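Local coordinates for protein mitogen (Streptococcus dysgalactiae, PDB 2J4X) that probably acts as a bacterial superantigen toxin of the staphylococcal and streptococcal family and carries a bound zinc ion, at residues A[21-26]-A[97-102]; A[60-65]-A[189-194]; A[78-83]-A[89-94]. One frame throughout, in Å; residues are numbered along the deposited sequence.

Contact 1. Residues A[21-26]-A[97-102]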
ATOM      1  N   LYS A  21       8.161   9.709  -2.374  1.00 33.77           N
ATOM      2  CA  LYS A  21       9.062  10.609  -3.079  1.00 34.94           C
ATOM      3  C   LYS A  21       9.166  10.295  -4.556  1.00 34.65           C
ATOM      4  O   LYS A  21       8.870   9.193  -4.985  1.00 35.85           O
ATOM      5  CB  LYS A  21      10.440  10.549  -2.408  1.00 36.71           C
ATOM      6  CG  LYS A  21      10.355  10.578  -0.886  1.00 37.36           C
ATOM      7  CD  LYS A  21      11.691  10.723  -0.235  1.00 39.55           C
ATOM      8  CE  LYS A  21      12.117  12.162  -0.229  1.00 43.55           C
ATOM      9  NZ  LYS A  21      11.242  12.977   0.658  1.00 46.16           N
ATOM     10  N   THR A  22       9.575  11.279  -5.339  1.00 35.53           N
ATOM     11  CA  THR A  22       9.713  11.084  -6.773  1.00 38.19           C
ATOM     12  C   THR A  22      11.145  11.380  -7.217  1.00 39.54           C
ATOM     13  O   THR A  22      11.899  12.030  -6.489  1.00 41.16           O
ATOM     14  CB  THR A  22       8.736  11.994  -7.552  1.00 38.42           C
ATOM     15  OG1 THR A  22       9.189  13.352  -7.515  1.00 38.53           O
ATOM     16  CG2 THR A  22       7.350  11.920  -6.923  1.00 40.00           C
ATOM     17  N   ASN A  23      11.527  10.889  -8.398  1.00 39.90           N
ATOM     18  CA  ASN A  23      12.869  11.127  -8.927  1.00 39.46           C
ATOM     19  C   ASN A  23      13.988  10.827  -7.948  1.00 39.74           C
ATOM     20  O   ASN A  23      14.849  11.674  -7.710  1.00 38.49           O
ATOM     21  CB  ASN A  23      12.992  12.569  -9.376  1.00 39.64           C
ATOM     22  CG  ASN A  23      12.035  12.896 -10.463  1.00 41.96           C
ATOM     23  OD1 ASN A  23      12.286  12.591 -11.623  1.00 46.41           O
ATOM     24  ND2 ASN A  23      10.903  13.496 -10.104  1.00 44.05           N
ATOM     25  N   MET A  24      13.972   9.623  -7.384  1.00 40.81           N
ATOM     26  CA  MET A  24      15.001   9.198  -6.447  1.00 41.62           C
ATOM     27  C   MET A  24      15.899   8.224  -7.196  1.00 42.17           C
ATOM     28  O   MET A  24      15.458   7.155  -7.621  1.00 40.53           O
ATOM     29  CB  MET A  24      14.376   8.521  -5.220  1.00 40.09           C
ATOM     30  CG  MET A  24      13.415   9.396  -4.414  1.00 40.00           C
ATOM     31  SD  MET A  24      14.184  10.822  -3.613  1.00 39.24           S
ATOM     32  CE  MET A  24      15.036  10.006  -2.303  1.00 38.29           C
ATOM     33  N   LYS A  25      17.154   8.630  -7.360  1.00 43.93           N
ATOM     34  CA  LYS A  25      18.182   7.861  -8.058  1.00 45.59           C
ATOM     35  C   LYS A  25      18.744   6.778  -7.145  1.00 45.42           C
ATOM     36  O   LYS A  25      19.166   7.075  -6.028  1.00 44.51           O
ATOM     37  CB  LYS A  25      19.299   8.816  -8.495  1.00 48.27           C
ATOM     38  CG  LYS A  25      20.364   8.219  -9.396  1.00 50.31           C
ATOM     39  CD  LYS A  25      20.859   9.263 -10.378  1.00 50.93           C
ATOM     40  CE  LYS A  25      19.678   9.807 -11.180  1.00 53.87           C
ATOM     41  NZ  LYS A  25      20.068  10.635 -12.357  1.00 56.05           N
ATOM     42  N   ILE A  26      18.730   5.529  -7.612  1.00 45.19           N
ATOM     43  CA  ILE A  26      19.244   4.418  -6.826  1.00 46.94           C
ATOM     44  C   ILE A  26      20.741   4.663  -6.742  1.00 49.21           C
ATOM     45  O   ILE A  26      21.425   4.600  -7.762  1.00 51.61           O
ATOM     46  CB  ILE A  26      18.992   3.062  -7.531  1.00 46.46           C
ATOM     47  CG1 ILE A  26      17.504   2.906  -7.873  1.00 46.43           C
ATOM     48  CG2 ILE A  26      19.457   1.921  -6.637  1.00 46.28           C
ATOM     49  CD1 ILE A  26      17.162   1.649  -8.671  1.00 44.08           C
ATOM     50  N   ILE A  97       8.533   2.434  -8.690  1.00 29.82           N
ATOM     51  CA  ILE A  97       8.046   2.552 -10.048  1.00 31.44           C
ATOM     52  C   ILE A  97       9.081   3.454 -10.710  1.00 34.38           C
ATOM     53  O   ILE A  97       9.399   4.532 -10.197  1.00 34.09           O
ATOM     54  CB  ILE A  97       6.670   3.245 -10.156  1.00 29.88           C
ATOM     55  CG1 ILE A  97       5.582   2.383  -9.515  1.00 29.44           C
ATOM     56  CG2 ILE A  97       6.325   3.468 -11.621  1.00 29.27           C
ATOM     57  CD1 ILE A  97       4.187   2.906  -9.722  1.00 26.38           C
ATOM     58  N   LYS A  98       9.641   3.024 -11.831  1.00 36.76           N
ATOM     59  CA  LYS A  98      10.617   3.879 -12.497  1.00 38.26           C
ATOM     60  C   LYS A  98      10.019   5.257 -12.806  1.00 37.34           C
ATOM     61  O   LYS A  98       8.881   5.371 -13.271  1.00 37.26           O
ATOM     62  CB  LYS A  98      11.113   3.225 -13.791  1.00 40.01           C
ATOM     63  CG  LYS A  98      12.229   2.207 -13.580  1.00 43.36           C
ATOM     64  CD  LYS A  98      12.643   1.584 -14.905  1.00 47.21           C
ATOM     65  CE  LYS A  98      13.735   0.548 -14.735  1.00 48.12           C
ATOM     66  NZ  LYS A  98      13.325  -0.543 -13.822  1.00 49.84           N
ATOM     67  N   THR A  99      10.791   6.303 -12.536  1.00 37.42           N
ATOM     68  CA  THR A  99      10.342   7.662 -12.812  1.00 38.97           C
ATOM     69  C   THR A  99       9.971   7.868 -14.301  1.00 41.15           C
ATOM     70  O   THR A  99       9.186   8.760 -14.650  1.00 40.72           O
ATOM     71  CB  THR A  99      11.412   8.668 -12.371  1.00 36.72           C
ATOM     72  OG1 THR A  99      11.527   8.622 -10.945  1.00 34.96           O
ATOM     73  CG2 THR A  99      11.040  10.068 -12.784  1.00 36.52           C
ATOM     74  N   SER A 100      10.533   7.037 -15.174  1.00 44.29           N
ATOM     75  CA  SER A 100      10.237   7.106 -16.606  1.00 47.16           C
ATOM     76  C   SER A 100       8.946   6.309 -16.936  1.00 48.84           C
ATOM     77  O   SER A 100       8.414   6.403 -18.046  1.00 47.42           O
ATOM     78  CB  SER A 100      11.422   6.557 -17.396  1.00 47.18           C
ATOM     79  N   ASP A 101       8.467   5.539 -15.946  1.00 51.81           N
ATOM     80  CA  ASP A 101       7.248   4.712 -16.035  1.00 53.62           C
ATOM     81  C   ASP A 101       6.023   5.499 -15.571  1.00 54.99           C
ATOM     82  O   ASP A 101       4.892   4.967 -15.521  1.00 55.93           O
ATOM     83  CB  ASP A 101       7.351   3.464 -15.142  1.00 53.41           C
ATOM     84  CG  ASP A 101       8.085   2.321 -15.805  1.00 53.42           C
ATOM     85  OD1 ASP A 101       7.975   2.183 -17.042  1.00 52.93           O
ATOM     86  OD2 ASP A 101       8.755   1.550 -15.085  1.00 54.59           O
ATOM     87  N   ARG A 102       6.253   6.762 -15.232  1.00 54.76           N
ATOM     88  CA  ARG A 102       5.191   7.615 -14.745  1.00 54.19           C
ATOM     89  C   ARG A 102       4.477   8.483 -15.779  1.00 54.30           C
ATOM     90  O   ARG A 102       5.001   9.490 -16.247  1.00 54.81           O
ATOM     91  CB  ARG A 102       5.728   8.475 -13.596  1.00 53.03           C
ATOM     92  CG  ARG A 102       5.131   8.115 -12.242  1.00 53.09           C
ATOM     93  CD  ARG A 102       5.073   6.596 -11.990  1.00 52.04           C
ATOM     94  NE  ARG A 102       3.891   6.207 -11.201  1.00 50.57           N
ATOM     95  CZ  ARG A 102       3.694   6.511  -9.914  1.00 49.69           C
ATOM     96  NH1 ARG A 102       4.609   7.210  -9.258  1.00 48.32           N
ATOM     97  NH2 ARG A 102       2.582   6.126  -9.278  1.00 45.48           N
TER
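This is a small surface contact in the OB-fold domain, between a chain corner at Thr22 and Asn23 and the turn at the end of strand 87-98. It is made by Asn23 and Thr99. The corner lies on the way into strand 24-30. Thr99 lies near the end of strand 87-98. The CA atoms of Asn23 and Thr99 lie 5.8 Å apart, and their side chains cross at about a right angle. Thr99 turns its methyl group CG2 to the Asn23 side chain, with CG2 lying 3.8 Å from Asn23 CG. Its chi1 of -67° leaves OG1 beside the Thr99 backbone N and sends it toward the Asn23 backbone, where OG1 is 3.5 Å from Asn23 CA. Both segments share a polar partner on strand 71-84, which runs between strands 24-30 and 87-98 in the sheet. Asp73 OD1 is hydrogen-bonded to Thr99 OG1 and also to the backbone N of Asn23. One carboxylate oxygen therefore links the two segments. Asn23 has positive phi and psi, in the left-handed helical region. At the end of strand 87-98 the chain turns, and Asp101 N is hydrogen-bonded to Lys98 O at 2.7 Å. Arg102 then folds back, so that one face of its guanidinium group lies against Ile97 CD1.

Contact 2. Residues A[60-65]-A[189-194]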
ATOM      1  N   PRO A  60      14.425 -10.909  -5.550  1.00 49.34           N
ATOM      2  CA  PRO A  60      15.583 -11.109  -6.430  1.00 49.17           C
ATOM      3  C   PRO A  60      15.226 -10.706  -7.864  1.00 49.60           C
ATOM      4  O   PRO A  60      16.027 -10.088  -8.575  1.00 49.09           O
ATOM      5  CB  PRO A  60      15.863 -12.603  -6.295  1.00 48.59           C
ATOM      6  CG  PRO A  60      15.450 -12.885  -4.879  1.00 49.57           C
ATOM      7  CD  PRO A  60      14.140 -12.135  -4.778  1.00 49.23           C
ATOM      8  N   ALA A  61      14.002 -11.041  -8.261  1.00 49.86           N
ATOM      9  CA  ALA A  61      13.505 -10.738  -9.592  1.00 50.67           C
ATOM     10  C   ALA A  61      13.435  -9.233  -9.833  1.00 52.52           C
ATOM     11  O   ALA A  61      13.915  -8.732 -10.856  1.00 54.30           O
ATOM     12  CB  ALA A  61      12.137 -11.370  -9.789  1.00 49.52           C
ATOM     13  N   GLN A  62      12.837  -8.508  -8.894  1.00 52.87           N
ATOM     14  CA  GLN A  62      12.712  -7.060  -9.025  1.00 52.00           C
ATOM     15  C   GLN A  62      14.065  -6.359  -9.015  1.00 52.84           C
ATOM     16  O   GLN A  62      14.242  -5.358  -9.693  1.00 52.76           O
ATOM     17  CB  GLN A  62      11.852  -6.502  -7.895  1.00 50.81           C
ATOM     18  CG  GLN A  62      10.397  -6.726  -8.073  1.00 46.67           C
ATOM     19  CD  GLN A  62       9.925  -6.122  -9.349  1.00 45.77           C
ATOM     20  OE1 GLN A  62       9.283  -6.784 -10.159  1.00 46.54           O
ATOM     21  NE2 GLN A  62      10.245  -4.853  -9.550  1.00 45.13           N
ATOM     22  N   GLU A  63      15.012  -6.878  -8.236  1.00 54.29           N
ATOM     23  CA  GLU A  63      16.337  -6.270  -8.161  1.00 56.21           C
ATOM     24  C   GLU A  63      16.949  -6.186  -9.562  1.00 57.75           C
ATOM     25  O   GLU A  63      17.519  -5.162  -9.930  1.00 58.55           O
ATOM     26  CB  GLU A  63      17.260  -7.076  -7.212  1.00 55.45           C
ATOM     27  N   ARG A  64      16.818  -7.260 -10.341  1.00 59.08           N
ATOM     28  CA  ARG A  64      17.363  -7.296 -11.699  1.00 59.69           C
ATOM     29  C   ARG A  64      16.838  -6.164 -12.564  1.00 59.47           C
ATOM     30  O   ARG A  64      17.616  -5.521 -13.276  1.00 60.76           O
ATOM     31  CB  ARG A  64      17.043  -8.631 -12.383  1.00 60.87           C
ATOM     32  CG  ARG A  64      17.864  -9.823 -11.875  1.00 63.51           C
ATOM     33  CD  ARG A  64      17.584 -11.099 -12.692  1.00 65.21           C
ATOM     34  NE  ARG A  64      17.106 -12.193 -11.852  1.00 67.62           N
ATOM     35  CZ  ARG A  64      17.792 -12.709 -10.833  1.00 69.89           C
ATOM     36  NH1 ARG A  64      18.998 -12.229 -10.531  1.00 71.02           N
ATOM     37  NH2 ARG A  64      17.270 -13.695 -10.105  1.00 70.37           N
ATOM     38  N   ARG A  65      15.529  -5.920 -12.501  1.00 58.16           N
ATOM     39  CA  ARG A  65      14.889  -4.871 -13.291  1.00 56.68           C
ATOM     40  C   ARG A  65      15.332  -3.443 -12.955  1.00 54.71           C
ATOM     41  O   ARG A  65      15.131  -2.539 -13.756  1.00 54.97           O
ATOM     42  CB  ARG A  65      13.359  -5.001 -13.177  1.00 58.61           C
ATOM     43  CG  ARG A  65      12.580  -3.671 -13.147  1.00 63.16           C
ATOM     44  CD  ARG A  65      11.067  -3.832 -13.374  1.00 64.15           C
ATOM     45  NE  ARG A  65      10.785  -4.116 -14.779  1.00 68.41           N
ATOM     46  CZ  ARG A  65      10.954  -3.242 -15.775  1.00 70.05           C
ATOM     47  NH1 ARG A  65      11.396  -2.014 -15.510  1.00 71.48           N
ATOM     48  NH2 ARG A  65      10.707  -3.598 -17.039  1.00 69.83           N
ATOM     49  N   THR A 189       7.359  -6.818  -1.512  1.00 39.01           N
ATOM     50  CA  THR A 189       8.662  -6.838  -2.161  1.00 40.63           C
ATOM     51  C   THR A 189       8.611  -7.027  -3.693  1.00 42.22           C
ATOM     52  O   THR A 189       9.605  -6.778  -4.382  1.00 42.86           O
ATOM     53  CB  THR A 189       9.583  -7.914  -1.510  1.00 40.35           C
ATOM     54  OG1 THR A 189       8.931  -9.190  -1.538  1.00 41.84           O
ATOM     55  CG2 THR A 189       9.896  -7.550  -0.058  1.00 37.70           C
ATOM     56  N   ASP A 190       7.463  -7.434  -4.240  1.00 44.46           N
ATOM     57  CA  ASP A 190       7.362  -7.629  -5.691  1.00 45.62           C
ATOM     58  C   ASP A 190       6.966  -6.416  -6.529  1.00 44.64           C
ATOM     59  O   ASP A 190       6.858  -6.523  -7.746  1.00 45.06           O
ATOM     60  CB  ASP A 190       6.423  -8.795  -6.029  1.00 50.13           C
ATOM     61  CG  ASP A 190       5.128  -8.750  -5.264  1.00 53.72           C
ATOM     62  OD1 ASP A 190       4.411  -7.724  -5.358  1.00 56.09           O
ATOM     63  OD2 ASP A 190       4.837  -9.757  -4.570  1.00 56.70           O
ATOM     64  N   ASN A 191       6.763  -5.268  -5.891  1.00 42.53           N
ATOM     65  CA  ASN A 191       6.402  -4.051  -6.604  1.00 39.86           C
ATOM     66  C   ASN A 191       5.258  -4.242  -7.545  1.00 39.04           C
ATOM     67  O   ASN A 191       5.286  -3.704  -8.639  1.00 41.00           O
ATOM     68  CB  ASN A 191       7.570  -3.516  -7.413  1.00 39.76           C
ATOM     69  CG  ASN A 191       8.607  -2.873  -6.563  1.00 41.67           C
ATOM     70  OD1 ASN A 191       8.292  -1.991  -5.777  1.00 42.87           O
ATOM     71  ND2 ASN A 191       9.866  -3.305  -6.707  1.00 43.04           N
ATOM     72  N   GLU A 192       4.255  -5.008  -7.148  1.00 38.35           N
ATOM     73  CA  GLU A 192       3.102  -5.212  -8.014  1.00 36.43           C
ATOM     74  C   GLU A 192       2.542  -3.815  -8.261  1.00 34.70           C
ATOM     75  O   GLU A 192       2.476  -3.018  -7.329  1.00 34.40           O
ATOM     76  CB  GLU A 192       2.065  -6.078  -7.296  1.00 38.07           C
ATOM     77  CG  GLU A 192       1.159  -6.860  -8.229  1.00 44.63           C
ATOM     78  CD  GLU A 192      -0.073  -7.463  -7.543  1.00 48.39           C
ATOM     79  OE1 GLU A 192       0.018  -7.827  -6.336  1.00 51.64           O
ATOM     80  OE2 GLU A 192      -1.130  -7.587  -8.228  1.00 48.90           O
ATOM     81  N   THR A 193       2.189  -3.503  -9.507  1.00 34.18           N
ATOM     82  CA  THR A 193       1.604  -2.195  -9.871  1.00 35.38           C
ATOM     83  C   THR A 193       0.187  -2.354 -10.477  1.00 35.32           C
ATOM     84  O   THR A 193      -0.104  -3.327 -11.170  1.00 36.38           O
ATOM     85  CB  THR A 193       2.487  -1.428 -10.887  1.00 34.96           C
ATOM     86  OG1 THR A 193       2.782  -2.286 -11.993  1.00 38.12           O
ATOM     87  CG2 THR A 193       3.790  -0.982 -10.253  1.00 35.44           C
ATOM     88  N   ILE A 194      -0.693  -1.397 -10.207  1.00 35.20           N
ATOM     89  CA  ILE A 194      -2.058  -1.461 -10.704  1.00 35.29           C
ATOM     90  C   ILE A 194      -2.228  -0.415 -11.792  1.00 35.83           C
ATOM     91  O   ILE A 194      -1.727   0.688 -11.666  1.00 35.86           O
ATOM     92  CB  ILE A 194      -3.072  -1.170  -9.547  1.00 36.23           C
ATOM     93  CG1 ILE A 194      -2.812  -2.123  -8.379  1.00 34.94           C
ATOM     94  CG2 ILE A 194      -4.529  -1.338 -10.029  1.00 34.04           C
ATOM     95  CD1 ILE A 194      -3.101  -3.587  -8.676  1.00 36.00           C
TER
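Gln62 reaches residues 189-194 through one bend in its side chain. Its chi1 of -77° puts CG beside the backbone N, and its chi2 of -58° makes the bend that folds the amide back across the loop. Asn191 has its own CG beside its backbone N, which brings ND2 to the Gln62 side chain. The two side chains meet obliquely, with their amide planes 75° apart. Gln62 CG lies 3.7 Å from Asn191 ND2. Gln62 CD lies 4.0 Å from Asn191 CB. The backbone takes part as well: Asp190 O is 3.6 Å from Gln62 CG and 3.5 Å from Gln62 CD. Gln62 CG also passes 3.8 Å from Thr189 O.

The contact lies where the two domains of the toxin fold meet. Helix 60-65 belongs to the OB-fold domain, and the loop leading into strand 193-195 belongs to the beta-grasp domain. Asn191 reaches further into the first domain, since its OD1 accepts a hydrogen bond from Leu96 N. Just before the helix, Ser59 is joined to Thr189 by a backbone hydrogen bond.

The loop is shaped by an Asx turn. Asp190 OD1 accepts a hydrogen bond from the backbone N of Glu192 at 3.3 Å through its anti lone pair, the one away from the other carboxylate oxygen. Within this turn Asn191 takes a left-handed backbone conformation with positive phi and psi. Glu192 sends its CB away from the helix, and its OE1 forms a salt bridge with Lys178 NZ.

Contact 3. Residues A[78-83]-A[89-94]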
ATOM      1  N   ILE A  78       7.076   2.459   5.884  1.00 34.31           N
ATOM      2  CA  ILE A  78       8.361   2.267   6.570  1.00 37.33           C
ATOM      3  C   ILE A  78       8.223   1.111   7.579  1.00 38.09           C
ATOM      4  O   ILE A  78       7.275   1.084   8.353  1.00 39.34           O
ATOM      5  CB  ILE A  78       8.792   3.584   7.300  1.00 37.90           C
ATOM      6  CG1 ILE A  78       9.041   4.690   6.260  1.00 36.32           C
ATOM      7  CG2 ILE A  78      10.028   3.337   8.154  1.00 37.93           C
ATOM      8  CD1 ILE A  78       9.420   6.019   6.836  1.00 34.11           C
ATOM      9  N   LYS A  79       9.145   0.146   7.541  1.00 38.93           N
ATOM     10  CA  LYS A  79       9.125  -1.022   8.439  1.00 40.56           C
ATOM     11  C   LYS A  79       9.849  -0.722   9.736  1.00 41.59           C
ATOM     12  O   LYS A  79       9.462  -1.192  10.805  1.00 41.27           O
ATOM     13  CB  LYS A  79       9.834  -2.217   7.798  1.00 41.25           C
ATOM     14  CG  LYS A  79       9.178  -2.780   6.585  1.00 43.19           C
ATOM     15  CD  LYS A  79      10.218  -3.391   5.657  1.00 47.78           C
ATOM     16  CE  LYS A  79      11.078  -4.454   6.331  1.00 50.85           C
ATOM     17  NZ  LYS A  79      11.957  -5.161   5.331  1.00 51.44           N
ATOM     18  N   SER A  80      10.934   0.037   9.611  1.00 43.61           N
ATOM     19  CA  SER A  80      11.751   0.417  10.741  1.00 45.66           C
ATOM     20  C   SER A  80      12.752   1.501  10.365  1.00 46.99           C
ATOM     21  O   SER A  80      12.928   1.828   9.192  1.00 45.45           O
ATOM     22  CB  SER A  80      12.482  -0.810  11.295  1.00 47.07           C
ATOM     23  OG  SER A  80      13.117  -1.550  10.270  1.00 49.78           O
ATOM     24  N   TYR A  81      13.377   2.067  11.392  1.00 48.92           N
ATOM     25  CA  TYR A  81      14.367   3.112  11.248  1.00 51.05           C
ATOM     26  C   TYR A  81      15.576   2.650  12.029  1.00 52.85           C
ATOM     27  O   TYR A  81      15.464   1.787  12.896  1.00 54.06           O
ATOM     28  CB  TYR A  81      13.902   4.419  11.896  1.00 52.38           C
ATOM     29  CG  TYR A  81      12.566   4.966  11.446  1.00 54.36           C
ATOM     30  CD1 TYR A  81      11.366   4.341  11.808  1.00 54.95           C
ATOM     31  CD2 TYR A  81      12.499   6.150  10.708  1.00 54.11           C
ATOM     32  CE1 TYR A  81      10.130   4.891  11.451  1.00 55.02           C
ATOM     33  CE2 TYR A  81      11.277   6.708  10.349  1.00 53.62           C
ATOM     34  CZ  TYR A  81      10.096   6.083  10.724  1.00 55.28           C
ATOM     35  OH  TYR A  81       8.887   6.671  10.398  1.00 54.97           O
ATOM     36  N   SER A  82      16.726   3.240  11.730  1.00 53.74           N
ATOM     37  CA  SER A  82      17.966   2.953  12.444  1.00 54.00           C
ATOM     38  C   SER A  82      18.960   4.050  12.127  1.00 55.10           C
ATOM     39  O   SER A  82      19.165   4.390  10.967  1.00 56.51           O
ATOM     40  CB  SER A  82      18.534   1.586  12.061  1.00 52.41           C
ATOM     41  OG  SER A  82      18.629   1.432  10.665  1.00 54.11           O
ATOM     42  N   VAL A  83      19.542   4.644  13.158  1.00 56.11           N
ATOM     43  CA  VAL A  83      20.525   5.684  12.931  1.00 57.02           C
ATOM     44  C   VAL A  83      21.905   5.033  12.815  1.00 58.00           C
ATOM     45  O   VAL A  83      22.250   4.111  13.560  1.00 57.11           O
ATOM     46  CB  VAL A  83      20.480   6.726  14.053  1.00 56.68           C
ATOM     47  CG1 VAL A  83      21.588   7.750  13.872  1.00 55.74           C
ATOM     48  CG2 VAL A  83      19.117   7.419  14.029  1.00 56.77           C
ATOM     49  N   TYR A  89      18.339   5.810   8.647  1.00 55.67           N
ATOM     50  CA  TYR A  89      17.942   4.876   7.602  1.00 54.40           C
ATOM     51  C   TYR A  89      16.448   4.599   7.728  1.00 53.27           C
ATOM     52  O   TYR A  89      15.923   4.496   8.845  1.00 53.87           O
ATOM     53  CB  TYR A  89      18.699   3.559   7.745  1.00 55.07           C
ATOM     54  CG  TYR A  89      20.021   3.563   7.050  1.00 57.54           C
ATOM     55  CD1 TYR A  89      20.968   4.561   7.315  1.00 58.70           C
ATOM     56  CD2 TYR A  89      20.323   2.594   6.091  1.00 58.77           C
ATOM     57  CE1 TYR A  89      22.188   4.595   6.639  1.00 59.57           C
ATOM     58  CE2 TYR A  89      21.539   2.617   5.405  1.00 60.00           C
ATOM     59  CZ  TYR A  89      22.461   3.621   5.686  1.00 60.31           C
ATOM     60  OH  TYR A  89      23.652   3.650   5.011  1.00 62.90           O
ATOM     61  N   ASN A  90      15.761   4.505   6.591  1.00 50.57           N
ATOM     62  CA  ASN A  90      14.333   4.210   6.576  1.00 47.73           C
ATOM     63  C   ASN A  90      14.213   2.946   5.744  1.00 45.71           C
ATOM     64  O   ASN A  90      14.556   2.953   4.556  1.00 45.44           O
ATOM     65  CB  ASN A  90      13.538   5.321   5.893  1.00 49.51           C
ATOM     66  CG  ASN A  90      13.648   6.663   6.604  1.00 51.61           C
ATOM     67  OD1 ASN A  90      12.838   7.559   6.371  1.00 53.39           O
ATOM     68  ND2 ASN A  90      14.647   6.815   7.459  1.00 54.41           N
ATOM     69  N   TYR A  91      13.743   1.862   6.357  1.00 42.92           N
ATOM     70  CA  TYR A  91      13.595   0.606   5.633  1.00 40.50           C
ATOM     71  C   TYR A  91      12.167   0.385   5.155  1.00 38.94           C
ATOM     72  O   TYR A  91      11.220   0.653   5.885  1.00 38.49           O
ATOM     73  CB  TYR A  91      14.025  -0.557   6.509  1.00 42.54           C
ATOM     74  CG  TYR A  91      15.441  -0.429   6.995  1.00 45.30           C
ATOM     75  CD1 TYR A  91      15.729   0.279   8.158  1.00 47.36           C
ATOM     76  CD2 TYR A  91      16.500  -0.979   6.277  1.00 46.09           C
ATOM     77  CE1 TYR A  91      17.040   0.444   8.598  1.00 48.62           C
ATOM     78  CE2 TYR A  91      17.813  -0.820   6.704  1.00 46.83           C
ATOM     79  CZ  TYR A  91      18.077  -0.106   7.865  1.00 48.76           C
ATOM     80  OH  TYR A  91      19.375   0.085   8.292  1.00 51.65           O
ATOM     81  N   VAL A  92      12.017  -0.087   3.918  1.00 36.46           N
ATOM     82  CA  VAL A  92      10.702  -0.346   3.345  1.00 34.51           C
ATOM     83  C   VAL A  92      10.816  -1.511   2.367  1.00 34.55           C
ATOM     84  O   VAL A  92      11.914  -1.914   2.013  1.00 33.57           O
ATOM     85  CB  VAL A  92      10.166   0.880   2.579  1.00 32.93           C
ATOM     86  CG1 VAL A  92      10.298   2.131   3.422  1.00 31.54           C
ATOM     87  CG2 VAL A  92      10.908   1.032   1.256  1.00 33.89           C
ATOM     88  N   ASP A  93       9.675  -2.054   1.955  1.00 35.48           N
ATOM     89  CA  ASP A  93       9.603  -3.163   0.989  1.00 36.14           C
ATOM     90  C   ASP A  93       9.035  -2.580  -0.287  1.00 35.30           C
ATOM     91  O   ASP A  93       8.030  -1.874  -0.235  1.00 35.56           O
ATOM     92  CB  ASP A  93       8.621  -4.254   1.440  1.00 37.82           C
ATOM     93  CG  ASP A  93       9.138  -5.094   2.600  1.00 40.20           C
ATOM     94  OD1 ASP A  93       8.280  -5.733   3.268  1.00 42.31           O
ATOM     95  OD2 ASP A  93      10.378  -5.134   2.834  1.00 41.03           O
ATOM     96  N   GLY A  94       9.650  -2.879  -1.428  1.00 34.63           N
ATOM     97  CA  GLY A  94       9.143  -2.356  -2.689  1.00 32.49           C
ATOM     98  C   GLY A  94       8.756  -0.882  -2.728  1.00 30.64           C
ATOM     99  O   GLY A  94       9.492  -0.039  -2.229  1.00 30.32           O
TER
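Strands 71-84 and 87-98 form a beta hairpin of the OB-fold domain, and residues 78-83 pair with 89-94 along its arms. The two strand segments run antiparallel, with 153° between their directions.

Backbone hydrogen bonds come first. Ser82 and Tyr89 are a hydrogen-bonded pair, with Tyr89 N to Ser82 O at 2.8 Å and Ser82 N to Tyr89 O at 3.2 Å. Tyr81 and Asn90 form the non-hydrogen-bonded pair beside them. Further along, Tyr91 N reaches Ser80 O at 3.0 Å in a nearly straight bond. Tyr91 O is met by Lys79 N at 2.7 Å. Lys79 and Ser80 thus both face Tyr91, and the helix-like backbone angles of Lys79 are consistent with a beta bulge.

Apolar packing joins Ile78 and Val92, whose CG1 atoms are 4.0 Å apart. The Ile78 side chain also packs on Ile19, and that of Val92 on Ala76. Ile78 CG2 sits 3.6 Å above the plane of the Tyr81 ring, toward its rim.

Other side chains meet on the two faces of the sheet. Tyr81 and Asn90 share one face, where Tyr81 CD2 is 4.0 Å from Asn90 ND2. Ser80, Ser82, Tyr89 and Tyr91 start their side chains on the other face. There the Tyr91 ring is met at its edge by the backbone of Ser80.

The charged contact lies at the Lys79 end. The Lys79 chain is extended except for a bend at chi3 (56°), which swings its amine to Asp93. Asp93 OD2 also accepts a hydrogen bond from Asn57 ND2. Lys79 NZ forms a salt bridge to Asp93 OD2 at 3.0 Å, coming from the syn side and 28° out of the carboxylate plane.

In the fold
From the N terminus, residues 21-26 come first, and contact 1 joins them to 97-102 at the end of strand 87-98. That closes a loop spanning much of the OB-fold domain. Helix 60-65 lies inside this loop, but its partner 189-194 comes far later. Contact 2 thus closes a longer loop that runs into the beta-grasp domain, and contacts 1 and 2 cross. Contact 3 is the local hairpin and nests inside both loops. Contacts 1 and 3 both reach the same sheet, while contact 2 ties the two domains together. Contact 2 touches both others: Lys98 NZ lies 2.7 Å from Arg65 O, probably hydrogen-bonded, and Thr189 CG2 packs 3.7 Å from Asp93 CG.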